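Local atomic coordinates of adhesin LabA (Helicobacter pylori, PDB entry 6GMM), a protein that is a lectin-type adhesin specific for LacdiNAc glycans, which probably attaches the bacterium to the gastric mucosa. Residues L25-S29 / N380-L385; T101-G107 / H327-H333; A304-V308 / L361-I365; P153-N159 / K185-Q189. One frame throughout, in Å; residues are numbered along the deposited sequence.

Contact 1: L25-S29 / N380-L385; sequences LIRQS and NLAYTL
Helix 4-28 meets helix 369-386 in a buried helix-helix contact, where Thr384 and Leu381 on one side face Leu25 and Ser29 on the other. The side chain of Leu25 lies at about a right angle to that of Thr384, and its CD1 comes within 3.5 Å of Thr384 OG1. Its other methyl, CD2, rests on the backbone of the second helix, 3.8 Å from Leu381 N, beside CB of Asn380. Leu381 answers from the facing helix: with CG anti to the backbone N (chi1 175°), it carries CD1 to 3.7 Å from Ser29 N and against CB of Gln28. Both hydroxyls turn back to the carbonyl four residues earlier, as serine and threonine often do in helices. Ser29 OG donates to Leu25 O at 2.7 Å, and Thr384 OG1 donates to Asn380 O at 2.9 Å. These bonds satisfy both buried hydroxyls without a bond crossing the interface; Leu25 O also accepts Ser29 N, and Asn380 O accepts Thr384 N. Thr384 turns its CG2 methyl to Ser29 and Ile26 while OG1 lies against Leu25; CG2 packs 3.3 Å from Ser29 OG and 3.9 Å from Ile26 CD1. Beyond it Leu385 CD2 lies 3.3 Å from Ser29 O. Phe388 of helix 388-408 covers Ile26 and Ser29, while Ile35 and Ala38 of helix 32-50 touch Leu385 and Leu381 respectively.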
loop_
_atom_site.group_PDB
_atom_site.type_symbol
_atom_site.label_atom_id
_atom_site.label_comp_id
_atom_site.label_asym_id
_atom_site.label_seq_id
_atom_site.Cartn_x
_atom_site.Cartn_y
_atom_site.Cartn_z
ATOM N N LEU A 25 11.512 -14.905 -22.044
ATOM C CA LEU A 25 12.021 -15.169 -20.700
ATOM C C LEU A 25 13.128 -16.209 -20.674
ATOM O O LEU A 25 14.106 -16.020 -19.953
ATOM C CB LEU A 25 10.898 -15.535 -19.707
ATOM C CG LEU A 25 9.979 -14.399 -19.283
ATOM C CD1 LEU A 25 8.734 -14.924 -18.590
ATOM C CD2 LEU A 25 10.713 -13.370 -18.456
ATOM N N ILE A 26 12.997 -17.282 -21.487
ATOM C CA ILE A 26 13.974 -18.366 -21.560
ATOM C C ILE A 26 15.278 -17.857 -22.163
ATOM O O ILE A 26 16.360 -18.215 -21.681
ATOM C CB ILE A 26 13.398 -19.614 -22.266
ATOM C CG1 ILE A 26 12.260 -20.263 -21.446
ATOM C CG2 ILE A 26 14.496 -20.654 -22.576
ATOM C CD1 ILE A 26 12.708 -21.231 -20.268
ATOM N N ARG A 27 15.153 -16.962 -23.165
ATOM C CA ARG A 27 16.269 -16.299 -23.824
ATOM C C ARG A 27 16.949 -15.416 -22.780
ATOM O O ARG A 27 18.149 -15.579 -22.553
ATOM C CB ARG A 27 15.789 -15.498 -25.058
ATOM C CG ARG A 27 15.715 -16.340 -26.355
ATOM C CD ARG A 27 14.558 -15.945 -27.275
ATOM N NE ARG A 27 15.001 -15.180 -28.445
ATOM C CZ ARG A 27 14.665 -15.446 -29.711
ATOM N NH1 ARG A 27 15.124 -14.687 -30.698
ATOM N NH2 ARG A 27 13.872 -16.471 -29.997
ATOM N N GLN A 28 16.156 -14.576 -22.057
ATOM C CA GLN A 28 16.644 -13.688 -21.000
ATOM C C GLN A 28 17.385 -14.464 -19.890
ATOM O O GLN A 28 18.442 -14.014 -19.444
ATOM C CB GLN A 28 15.483 -12.903 -20.405
ATOM C CG GLN A 28 15.616 -11.395 -20.517
ATOM C CD GLN A 28 14.496 -10.675 -19.783
ATOM O OE1 GLN A 28 13.326 -11.097 -19.780
ATOM N NE2 GLN A 28 14.827 -9.554 -19.154
ATOM N N SER A 29 16.872 -15.654 -19.499
ATOM C CA SER A 29 17.451 -16.520 -18.450
ATOM C C SER A 29 18.847 -17.036 -18.747
ATOM O O SER A 29 19.525 -17.534 -17.841
ATOM C CB SER A 29 16.542 -17.711 -18.171
ATOM O OG SER A 29 15.213 -17.313 -17.908
ATOM N N ASN A 380 9.437 -11.839 -13.310
ATOM C CA ASN A 380 9.218 -12.862 -14.325
ATOM C C ASN A 380 10.511 -13.587 -14.667
ATOM O O ASN A 380 10.524 -14.828 -14.652
ATOM C CB ASN A 380 8.494 -12.258 -15.525
ATOM C CG ASN A 380 7.121 -11.753 -15.094
ATOM O OD1 ASN A 380 6.481 -12.325 -14.195
ATOM N ND2 ASN A 380 6.680 -10.623 -15.631
ATOM N N LEU A 381 11.612 -12.830 -14.852
ATOM C CA LEU A 381 12.945 -13.404 -15.115
ATOM C C LEU A 381 13.344 -14.309 -13.925
ATOM O O LEU A 381 13.717 -15.464 -14.112
ATOM C CB LEU A 381 13.985 -12.273 -15.288
ATOM C CG LEU A 381 15.472 -12.691 -15.445
ATOM C CD1 LEU A 381 15.673 -13.668 -16.613
ATOM C CD2 LEU A 381 16.325 -11.488 -15.766
ATOM N N ALA A 382 13.195 -13.800 -12.714
ATOM C CA ALA A 382 13.525 -14.539 -11.500
ATOM C C ALA A 382 12.703 -15.834 -11.372
ATOM O O ALA A 382 13.288 -16.878 -11.076
ATOM C CB ALA A 382 13.338 -13.659 -10.286
ATOM N N TYR A 383 11.385 -15.799 -11.690
ATOM C CA TYR A 383 10.569 -17.013 -11.663
ATOM C C TYR A 383 11.024 -18.024 -12.714
ATOM O O TYR A 383 11.058 -19.229 -12.442
ATOM C CB TYR A 383 9.065 -16.701 -11.794
ATOM C CG TYR A 383 8.200 -17.947 -11.764
ATOM C CD1 TYR A 383 7.831 -18.535 -10.556
ATOM C CD2 TYR A 383 7.787 -18.558 -12.943
ATOM C CE1 TYR A 383 7.041 -19.685 -10.523
ATOM C CE2 TYR A 383 6.990 -19.705 -12.922
ATOM C CZ TYR A 383 6.619 -20.265 -11.709
ATOM O OH TYR A 383 5.842 -21.399 -11.689
ATOM N N THR A 384 11.385 -17.534 -13.910
ATOM C CA THR A 384 11.865 -18.388 -15.015
ATOM C C THR A 384 13.191 -19.047 -14.619
ATOM O O THR A 384 13.284 -20.269 -14.715
ATOM C CB THR A 384 11.879 -17.631 -16.361
ATOM O OG1 THR A 384 10.602 -17.017 -16.574
ATOM C CG2 THR A 384 12.149 -18.543 -17.542
ATOM N N LEU A 385 14.182 -18.266 -14.131
ATOM C CA LEU A 385 15.470 -18.796 -13.647
ATOM C C LEU A 385 15.255 -19.800 -12.516
ATOM O O LEU A 385 15.909 -20.823 -12.499
ATOM C CB LEU A 385 16.371 -17.672 -13.116
ATOM C CG LEU A 385 17.143 -16.858 -14.121
ATOM C CD1 LEU A 385 17.755 -15.671 -13.446
ATOM C CD2 LEU A 385 18.258 -17.702 -14.779
#

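Contact 2: T101-G107 / H327-H333; sequences TPSNQWG and HEVQNGH
Ser103 and Glu328 make the hydrogen-bonded centre of this contact between the loop joining strands 96-98 and 111-113 and the short helix 327-330. Ser103 N donates to Glu328 OE2 at 2.8 Å, almost straight at 176° and nearly along the carboxylate C-O axis; Ser103 OG adds a weak bond to the same oxygen. A water lies within hydrogen-bonding distance of both Thr101 O and Glu328 OE2, 3.3 Å from the latter. The other carboxylate oxygen, OE1, accepts from His333 ND1 at 3.3 Å, met from above the carboxylate plane but within the plane of the imidazole. The bond, with the stacked Trp347, limits how the ring can turn. Among the van der Waals and CH-pi contacts, Gln105 CA stands over the centre of the His327 ring, 3.8 Å from its centroid and 10° off the normal, a CH-pi contact. His327 CB meets Ser103 O at 3.4 Å, and Asn331 ND2 lies 3.5 Å from Gly107 CA. Bonds within each segment set these shapes: Asn104 OD1 accepts from Trp106 N at 2.8 Å in an Asx turn, Asn331 ND2 returns to His327 O, and Gly332 closes the helix in a Schellman motif. Tyr78 meets His327 edge-to-face, while Pro102 packs on Trp73 of helix 57-76 and Tyr138 of helix 128-145.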
loop_
_atom_site.group_PDB
_atom_site.type_symbol
_atom_site.label_atom_id
_atom_site.label_comp_id
_atom_site.label_asym_id
_atom_site.label_seq_id
_atom_site.Cartn_x
_atom_site.Cartn_y
_atom_site.Cartn_z
ATOM N N THR A 101 -4.339 17.534 24.299
ATOM C CA THR A 101 -5.352 16.954 23.429
ATOM C C THR A 101 -5.593 17.852 22.178
ATOM O O THR A 101 -5.115 18.999 22.145
ATOM C CB THR A 101 -6.661 16.675 24.207
ATOM O OG1 THR A 101 -7.272 17.908 24.599
ATOM C CG2 THR A 101 -6.456 15.736 25.390
ATOM N N PRO A 102 -6.322 17.351 21.142
ATOM C CA PRO A 102 -6.582 18.210 19.978
ATOM C C PRO A 102 -7.266 19.513 20.372
ATOM O O PRO A 102 -8.190 19.511 21.169
ATOM C CB PRO A 102 -7.524 17.367 19.106
ATOM C CG PRO A 102 -7.354 15.969 19.565
ATOM C CD PRO A 102 -6.951 16.012 20.990
ATOM N N SER A 103 -6.780 20.622 19.829
ATOM C CA SER A 103 -7.347 21.953 20.002
ATOM C C SER A 103 -8.883 21.912 19.793
ATOM O O SER A 103 -9.369 21.346 18.790
ATOM C CB SER A 103 -6.744 22.893 18.961
ATOM O OG SER A 103 -5.500 23.424 19.383
ATOM N N ASN A 104 -9.638 22.492 20.737
ATOM C CA ASN A 104 -11.092 22.545 20.615
ATOM C C ASN A 104 -11.504 23.807 19.847
ATOM O O ASN A 104 -10.624 24.512 19.338
ATOM C CB ASN A 104 -11.807 22.356 21.971
ATOM C CG ASN A 104 -11.595 23.443 23.004
ATOM O OD1 ASN A 104 -11.484 24.628 22.695
ATOM N ND2 ASN A 104 -11.635 23.067 24.273
ATOM N N GLN A 105 -12.820 24.099 19.762
ATOM C CA GLN A 105 -13.312 25.244 19.002
ATOM C C GLN A 105 -12.858 26.601 19.588
ATOM O O GLN A 105 -12.921 27.600 18.863
ATOM C CB GLN A 105 -14.836 25.183 18.757
ATOM C CG GLN A 105 -15.735 25.274 19.982
ATOM C CD GLN A 105 -15.987 23.958 20.694
ATOM O OE1 GLN A 105 -15.070 23.302 21.230
ATOM N NE2 GLN A 105 -17.266 23.595 20.795
ATOM N N TRP A 106 -12.307 26.613 20.846
ATOM C CA TRP A 106 -11.805 27.804 21.567
ATOM C C TRP A 106 -10.277 27.839 21.739
ATOM O O TRP A 106 -9.720 28.882 22.084
ATOM C CB TRP A 106 -12.500 27.961 22.928
ATOM C CG TRP A 106 -13.973 27.728 22.870
ATOM C CD1 TRP A 106 -14.670 26.737 23.493
ATOM C CD2 TRP A 106 -14.922 28.451 22.072
ATOM N NE1 TRP A 106 -16.003 26.817 23.164
ATOM C CE2 TRP A 106 -16.184 27.855 22.284
ATOM C CE3 TRP A 106 -14.823 29.536 21.182
ATOM C CZ2 TRP A 106 -17.345 28.312 21.641
ATOM C CZ3 TRP A 106 -15.972 29.995 20.554
ATOM C CH2 TRP A 106 -17.216 29.392 20.791
ATOM N N GLY A 107 -9.615 26.724 21.462
ATOM C CA GLY A 107 -8.163 26.631 21.562
ATOM C C GLY A 107 -7.682 25.885 22.787
ATOM O O GLY A 107 -6.481 25.861 23.067
ATOM N N HIS A 327 -9.207 22.994 13.773
ATOM C CA HIS A 327 -8.907 23.842 14.922
ATOM C C HIS A 327 -7.395 23.929 15.239
ATOM O O HIS A 327 -6.963 24.973 15.723
ATOM C CB HIS A 327 -9.750 23.428 16.155
ATOM C CG HIS A 327 -11.241 23.493 15.933
ATOM N ND1 HIS A 327 -11.839 24.575 15.282
ATOM C CD2 HIS A 327 -12.211 22.627 16.317
ATOM C CE1 HIS A 327 -13.144 24.324 15.284
ATOM N NE2 HIS A 327 -13.419 23.169 15.901
ATOM N N GLU A 328 -6.597 22.875 14.921
ATOM C CA GLU A 328 -5.142 22.849 15.123
ATOM C C GLU A 328 -4.447 23.947 14.303
ATOM O O GLU A 328 -3.623 24.667 14.856
ATOM C CB GLU A 328 -4.554 21.473 14.772
ATOM C CG GLU A 328 -4.865 20.419 15.819
ATOM C CD GLU A 328 -4.002 20.465 17.063
ATOM O OE1 GLU A 328 -2.758 20.481 16.932
ATOM O OE2 GLU A 328 -4.572 20.456 18.174
ATOM N N VAL A 329 -4.791 24.088 13.001
ATOM C CA VAL A 329 -4.240 25.150 12.143
ATOM C C VAL A 329 -4.798 26.511 12.559
ATOM O O VAL A 329 -4.046 27.493 12.590
ATOM C CB VAL A 329 -4.356 24.916 10.605
ATOM C CG1 VAL A 329 -3.356 23.885 10.133
ATOM C CG2 VAL A 329 -5.763 24.517 10.177
ATOM N N GLN A 330 -6.110 26.554 12.922
ATOM C CA GLN A 330 -6.838 27.758 13.357
ATOM C C GLN A 330 -6.136 28.417 14.545
ATOM O O GLN A 330 -6.083 29.646 14.636
ATOM C CB GLN A 330 -8.294 27.378 13.683
ATOM C CG GLN A 330 -9.214 28.534 14.050
ATOM C CD GLN A 330 -10.547 28.072 14.589
ATOM O OE1 GLN A 330 -10.707 27.801 15.789
ATOM N NE2 GLN A 330 -11.548 28.014 13.723
ATOM N N ASN A 331 -5.565 27.590 15.432
ATOM C CA ASN A 331 -4.827 28.032 16.605
ATOM C C ASN A 331 -3.297 28.137 16.400
ATOM O O ASN A 331 -2.577 28.479 17.344
ATOM C CB ASN A 331 -5.180 27.161 17.794
ATOM C CG ASN A 331 -6.508 27.572 18.368
ATOM O OD1 ASN A 331 -6.642 28.661 18.931
ATOM N ND2 ASN A 331 -7.538 26.756 18.156
ATOM N N GLY A 332 -2.826 27.918 15.174
ATOM C CA GLY A 332 -1.412 28.082 14.837
ATOM C C GLY A 332 -0.484 26.950 15.227
ATOM O O GLY A 332 0.727 27.162 15.365
ATOM N N HIS A 333 -1.025 25.739 15.375
ATOM C CA HIS A 333 -0.201 24.575 15.666
ATOM C C HIS A 333 0.290 23.967 14.342
ATOM O O HIS A 333 -0.485 23.339 13.624
ATOM C CB HIS A 333 -0.986 23.539 16.473
ATOM C CG HIS A 333 -1.404 24.011 17.825
ATOM N ND1 HIS A 333 -2.152 23.206 18.659
ATOM C CD2 HIS A 333 -1.150 25.185 18.454
ATOM C CE1 HIS A 333 -2.350 23.917 19.754
ATOM N NE2 HIS A 333 -1.768 25.118 19.676
HETATM O O HOH W 1 -2.837 20.059 20.927
#

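Contact 3: A304-V308 / L361-I365; sequences AQAVV and LKDSI
Leu361 O is gripped by two donors of its own helix, Ser364 OG at 3.0 Å and Ile365 N at 3.1 Å, both arriving from the same face of the carbonyl plane. The bonds tie the hydroxyl to the turn that presents Leu361 and Ile365 to helix 287-311. Across the interface the contact is mainly apolar, centred on Val308. The Val308 and Ile365 side chains meet tip to tip, CG2 to CD1 3.7 Å; Val308 and Leu361 run past one another head to tail, CG2 to CD2 3.7 Å. A chi1 of 179°, with CG1 anti to the backbone N, turns that branch of Val308 to Lys362. The lysine touches it with CG and CD, the latter 3.6 Å from Val308 CG1, on the exposed flank. Leu361 CD2 also lies 4.0 Å from Val307 CG1. Ile365 CD1 also packs near Ala304 CB; the Gln305 and Ile365 side chains cross at about a right angle, OE1 3.7 Å from CD1. The axes of the two short segments approach to 10.2 Å, with 142° between their directions, antiparallel but well splayed. Pro57 of helix 57-76 touches Ala304, Ser364 and Ile365, Gln60 of the same helix meets Leu361, and Met248 and Asn251 of helix 239-264 pack against Val307.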
loop_
_atom_site.group_PDB
_atom_site.type_symbol
_atom_site.label_atom_id
_atom_site.label_comp_id
_atom_site.label_asym_id
_atom_site.label_seq_id
_atom_site.Cartn_x
_atom_site.Cartn_y
_atom_site.Cartn_z
ATOM N N ALA A 304 0.496 0.687 -1.663
ATOM C CA ALA A 304 0.621 2.166 -1.645
ATOM C C ALA A 304 -0.469 2.778 -2.547
ATOM O O ALA A 304 -1.158 3.696 -2.143
ATOM C CB ALA A 304 1.997 2.595 -2.130
ATOM N N GLN A 305 -0.653 2.260 -3.741
ATOM C CA GLN A 305 -1.723 2.729 -4.631
ATOM C C GLN A 305 -3.126 2.495 -4.002
ATOM O O GLN A 305 -3.989 3.376 -4.111
ATOM C CB GLN A 305 -1.605 2.048 -6.027
ATOM C CG GLN A 305 -2.644 2.527 -7.061
ATOM C CD GLN A 305 -2.697 4.024 -7.319
ATOM O OE1 GLN A 305 -1.714 4.764 -7.170
ATOM N NE2 GLN A 305 -3.844 4.488 -7.793
ATOM N N ALA A 306 -3.344 1.337 -3.311
ATOM C CA ALA A 306 -4.654 1.041 -2.705
ATOM C C ALA A 306 -4.990 2.030 -1.599
ATOM O O ALA A 306 -6.167 2.357 -1.376
ATOM C CB ALA A 306 -4.689 -0.375 -2.174
ATOM N N VAL A 307 -3.946 2.515 -0.913
ATOM C CA VAL A 307 -4.084 3.521 0.143
ATOM C C VAL A 307 -4.638 4.801 -0.517
ATOM O O VAL A 307 -5.529 5.407 0.075
ATOM C CB VAL A 307 -2.763 3.771 0.909
ATOM C CG1 VAL A 307 -2.862 5.038 1.791
ATOM C CG2 VAL A 307 -2.360 2.534 1.737
ATOM N N VAL A 308 -4.145 5.168 -1.741
ATOM C CA VAL A 308 -4.609 6.357 -2.488
ATOM C C VAL A 308 -6.097 6.203 -2.762
ATOM O O VAL A 308 -6.889 7.088 -2.438
ATOM C CB VAL A 308 -3.840 6.634 -3.814
ATOM C CG1 VAL A 308 -4.401 7.858 -4.535
ATOM C CG2 VAL A 308 -2.345 6.785 -3.589
ATOM N N LEU A 361 2.198 11.296 -1.817
ATOM C CA LEU A 361 2.059 9.858 -2.070
ATOM C C LEU A 361 1.760 9.589 -3.544
ATOM O O LEU A 361 2.435 8.739 -4.158
ATOM C CB LEU A 361 0.989 9.239 -1.142
ATOM C CG LEU A 361 0.544 7.787 -1.408
ATOM C CD1 LEU A 361 1.695 6.789 -1.276
ATOM C CD2 LEU A 361 -0.544 7.394 -0.465
ATOM N N LYS A 362 0.787 10.326 -4.138
ATOM C CA LYS A 362 0.469 10.141 -5.567
ATOM C C LYS A 362 1.688 10.467 -6.432
ATOM O O LYS A 362 2.012 9.692 -7.353
ATOM C CB LYS A 362 -0.770 10.955 -5.998
ATOM C CG LYS A 362 -2.083 10.585 -5.260
ATOM C CD LYS A 362 -3.371 10.926 -6.067
ATOM C CE LYS A 362 -3.650 12.397 -6.316
ATOM N NZ LYS A 362 -4.255 13.067 -5.131
ATOM N N ASP A 363 2.396 11.584 -6.105
ATOM C CA ASP A 363 3.617 12.012 -6.805
ATOM C C ASP A 363 4.717 10.950 -6.710
ATOM O O ASP A 363 5.368 10.699 -7.711
ATOM C CB ASP A 363 4.136 13.369 -6.275
ATOM C CG ASP A 363 3.311 14.588 -6.681
ATOM O OD1 ASP A 363 2.283 14.412 -7.384
ATOM O OD2 ASP A 363 3.695 15.724 -6.297
ATOM N N SER A 364 4.898 10.314 -5.521
ATOM C CA SER A 364 5.919 9.284 -5.312
ATOM C C SER A 364 5.635 8.036 -6.128
ATOM O O SER A 364 6.576 7.395 -6.582
ATOM C CB SER A 364 6.062 8.937 -3.832
ATOM O OG SER A 364 5.212 7.860 -3.466
ATOM N N ILE A 365 4.349 7.683 -6.297
ATOM C CA ILE A 365 3.922 6.519 -7.096
ATOM C C ILE A 365 4.179 6.804 -8.584
ATOM O O ILE A 365 4.795 5.986 -9.264
ATOM C CB ILE A 365 2.453 6.135 -6.781
ATOM C CG1 ILE A 365 2.344 5.638 -5.320
ATOM C CG2 ILE A 365 1.908 5.093 -7.771
ATOM C CD1 ILE A 365 0.918 5.546 -4.755
#

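Contact 4: P153-N159 / K185-Q189; sequences PALSDTN and KNNAQ
Asn187 binds Thr158 O where the loop leading to strand 161-165 passes the start of helix 188-205, for which Asn187 is the N-cap. In the tight part, Asn187 ND2 donates to Thr158 O at 3.0 Å and 166°, in the carbonyl plane on a lone pair, with the oxygen also close to the plane of the amide. CG sits between the backbone N and the carbonyl carbon (chi1 82°), letting the amide face two ways: ND2 crosses to the loop while OD1 caps Val190 N of the helix. One flat group thus joins loop to helix start. Next to it the Pro153 ring presses on Asn186, its CD 3.2 Å from Asn186 O and 3.5 Å from OD1; the ND2 of that asparagine is held by Ala144 O. Leu155, in the type I turn from Ala154 to Asp157, points CD2 at Ala188 CB, 3.9 Å away, and both side chains pack on Val62 of helix 57-76. The other end is looser. Thr158 and Asn159 are exposed; the backbone places Lys185 CB 3.9 Å from Thr158 O, and the Lys185 side chain crosses Asn159 at a slant. Its bend at chi2 (-71°) brings CD to 3.9 Å from Asn159 C and the ammonium near OD1. The outermost link is a weak hydrogen bond, Lys185 NZ to Asn159 OD1 at 3.4 Å.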
loop_
_atom_site.group_PDB
_atom_site.type_symbol
_atom_site.label_atom_id
_atom_site.label_comp_id
_atom_site.label_asym_id
_atom_site.label_seq_id
_atom_site.Cartn_x
_atom_site.Cartn_y
_atom_site.Cartn_z
ATOM N N PRO A 153 11.433 7.099 11.259
ATOM C CA PRO A 153 12.498 6.526 10.423
ATOM C C PRO A 153 11.971 5.761 9.218
ATOM O O PRO A 153 10.839 5.255 9.246
ATOM C CB PRO A 153 13.217 5.549 11.365
ATOM C CG PRO A 153 12.739 5.885 12.767
ATOM C CD PRO A 153 11.370 6.437 12.578
ATOM N N ALA A 154 12.851 5.620 8.186
ATOM C CA ALA A 154 12.647 4.846 6.960
ATOM C C ALA A 154 12.336 3.394 7.344
ATOM O O ALA A 154 12.847 2.904 8.362
ATOM C CB ALA A 154 13.892 4.897 6.121
ATOM N N LEU A 155 11.513 2.708 6.531
ATOM C CA LEU A 155 10.993 1.374 6.832
ATOM C C LEU A 155 12.059 0.312 7.188
ATOM O O LEU A 155 11.759 -0.594 7.970
ATOM C CB LEU A 155 10.076 0.883 5.697
ATOM C CG LEU A 155 8.847 1.762 5.375
ATOM C CD1 LEU A 155 7.878 1.015 4.530
ATOM C CD2 LEU A 155 8.106 2.214 6.639
ATOM N N SER A 156 13.299 0.451 6.671
ATOM C CA SER A 156 14.404 -0.475 6.968
ATOM C C SER A 156 14.829 -0.366 8.439
ATOM O O SER A 156 15.368 -1.323 8.995
ATOM C CB SER A 156 15.608 -0.179 6.076
ATOM O OG SER A 156 16.120 1.135 6.247
ATOM N N ASP A 157 14.600 0.814 9.052
ATOM C CA ASP A 157 14.944 1.126 10.443
ATOM C C ASP A 157 13.737 0.879 11.377
ATOM O O ASP A 157 12.781 1.667 11.382
ATOM C CB ASP A 157 15.438 2.579 10.528
ATOM C CG ASP A 157 16.020 2.992 11.867
ATOM O OD1 ASP A 157 15.737 2.303 12.883
ATOM O OD2 ASP A 157 16.742 4.015 11.906
ATOM N N THR A 158 13.789 -0.217 12.162
ATOM C CA THR A 158 12.673 -0.624 13.023
ATOM C C THR A 158 12.949 -0.603 14.535
ATOM O O THR A 158 12.010 -0.748 15.316
ATOM C CB THR A 158 12.156 -2.018 12.624
ATOM O OG1 THR A 158 13.215 -2.967 12.742
ATOM C CG2 THR A 158 11.510 -2.049 11.248
ATOM N N ASN A 159 14.218 -0.457 14.941
ATOM C CA ASN A 159 14.576 -0.473 16.356
ATOM C C ASN A 159 14.881 0.911 16.974
ATOM O O ASN A 159 15.554 0.982 18.009
ATOM C CB ASN A 159 15.715 -1.455 16.592
ATOM C CG ASN A 159 15.229 -2.678 17.332
ATOM O OD1 ASN A 159 15.480 -2.847 18.534
ATOM N ND2 ASN A 159 14.440 -3.513 16.654
ATOM N N LYS A 185 8.760 1.641 20.257
ATOM C CA LYS A 185 9.595 1.891 19.078
ATOM C C LYS A 185 8.925 2.911 18.150
ATOM O O LYS A 185 7.689 2.923 18.005
ATOM C CB LYS A 185 9.925 0.587 18.297
ATOM C CG LYS A 185 10.619 -0.546 19.072
ATOM C CD LYS A 185 12.068 -0.243 19.434
ATOM C CE LYS A 185 12.692 -1.354 20.239
ATOM N NZ LYS A 185 13.950 -0.909 20.903
ATOM N N ASN A 186 9.745 3.781 17.538
ATOM C CA ASN A 186 9.302 4.743 16.540
ATOM C C ASN A 186 9.480 3.969 15.253
ATOM O O ASN A 186 10.538 4.038 14.602
ATOM C CB ASN A 186 10.153 6.024 16.508
ATOM C CG ASN A 186 9.561 7.092 15.604
ATOM O OD1 ASN A 186 8.646 6.827 14.816
ATOM N ND2 ASN A 186 10.036 8.341 15.714
ATOM N N ASN A 187 8.486 3.132 14.946
ATOM C CA ASN A 187 8.520 2.303 13.750
ATOM C C ASN A 187 7.113 2.193 13.239
ATOM O O ASN A 187 6.174 2.383 14.019
ATOM C CB ASN A 187 9.208 0.960 14.010
ATOM C CG ASN A 187 8.387 -0.141 14.649
ATOM O OD1 ASN A 187 7.176 -0.283 14.445
ATOM N ND2 ASN A 187 9.070 -1.039 15.334
ATOM N N ALA A 188 6.958 1.944 11.938
ATOM C CA ALA A 188 5.671 1.893 11.251
ATOM C C ALA A 188 4.702 0.836 11.763
ATOM O O ALA A 188 3.499 1.052 11.661
ATOM C CB ALA A 188 5.890 1.730 9.766
ATOM N N GLN A 189 5.193 -0.292 12.308
ATOM C CA GLN A 189 4.313 -1.347 12.828
ATOM C C GLN A 189 3.551 -0.834 14.048
ATOM O O GLN A 189 2.321 -0.960 14.121
ATOM C CB GLN A 189 5.132 -2.582 13.213
ATOM C CG GLN A 189 4.470 -3.893 12.865
ATOM C CD GLN A 189 5.343 -5.062 13.241
ATOM O OE1 GLN A 189 6.572 -5.045 13.096
ATOM N NE2 GLN A 189 4.716 -6.115 13.721
#

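How the contacts relate
Contacts 1 and 3 are helix-helix interfaces with no hydrogen bond across them, whereas contacts 2 and 4 join loops to helix ends through polar bonds. Contact 1 is buried although its centre lies about 27 Å from the centre of the chain; contact 3 is the most central, yet has an exposed lysine on one flank. Contacts 1 and 2 lie on opposite sides of that centre, about 57 Å apart between centres. Helix 57-76 borders contacts 2, 3 and 4, and helix 287-311 holds one side of contact 3 and also touches contact 1. Contacts 3 and 4 come nearest, about 9 Å between nearest atoms, and helix 239-264 packs on both.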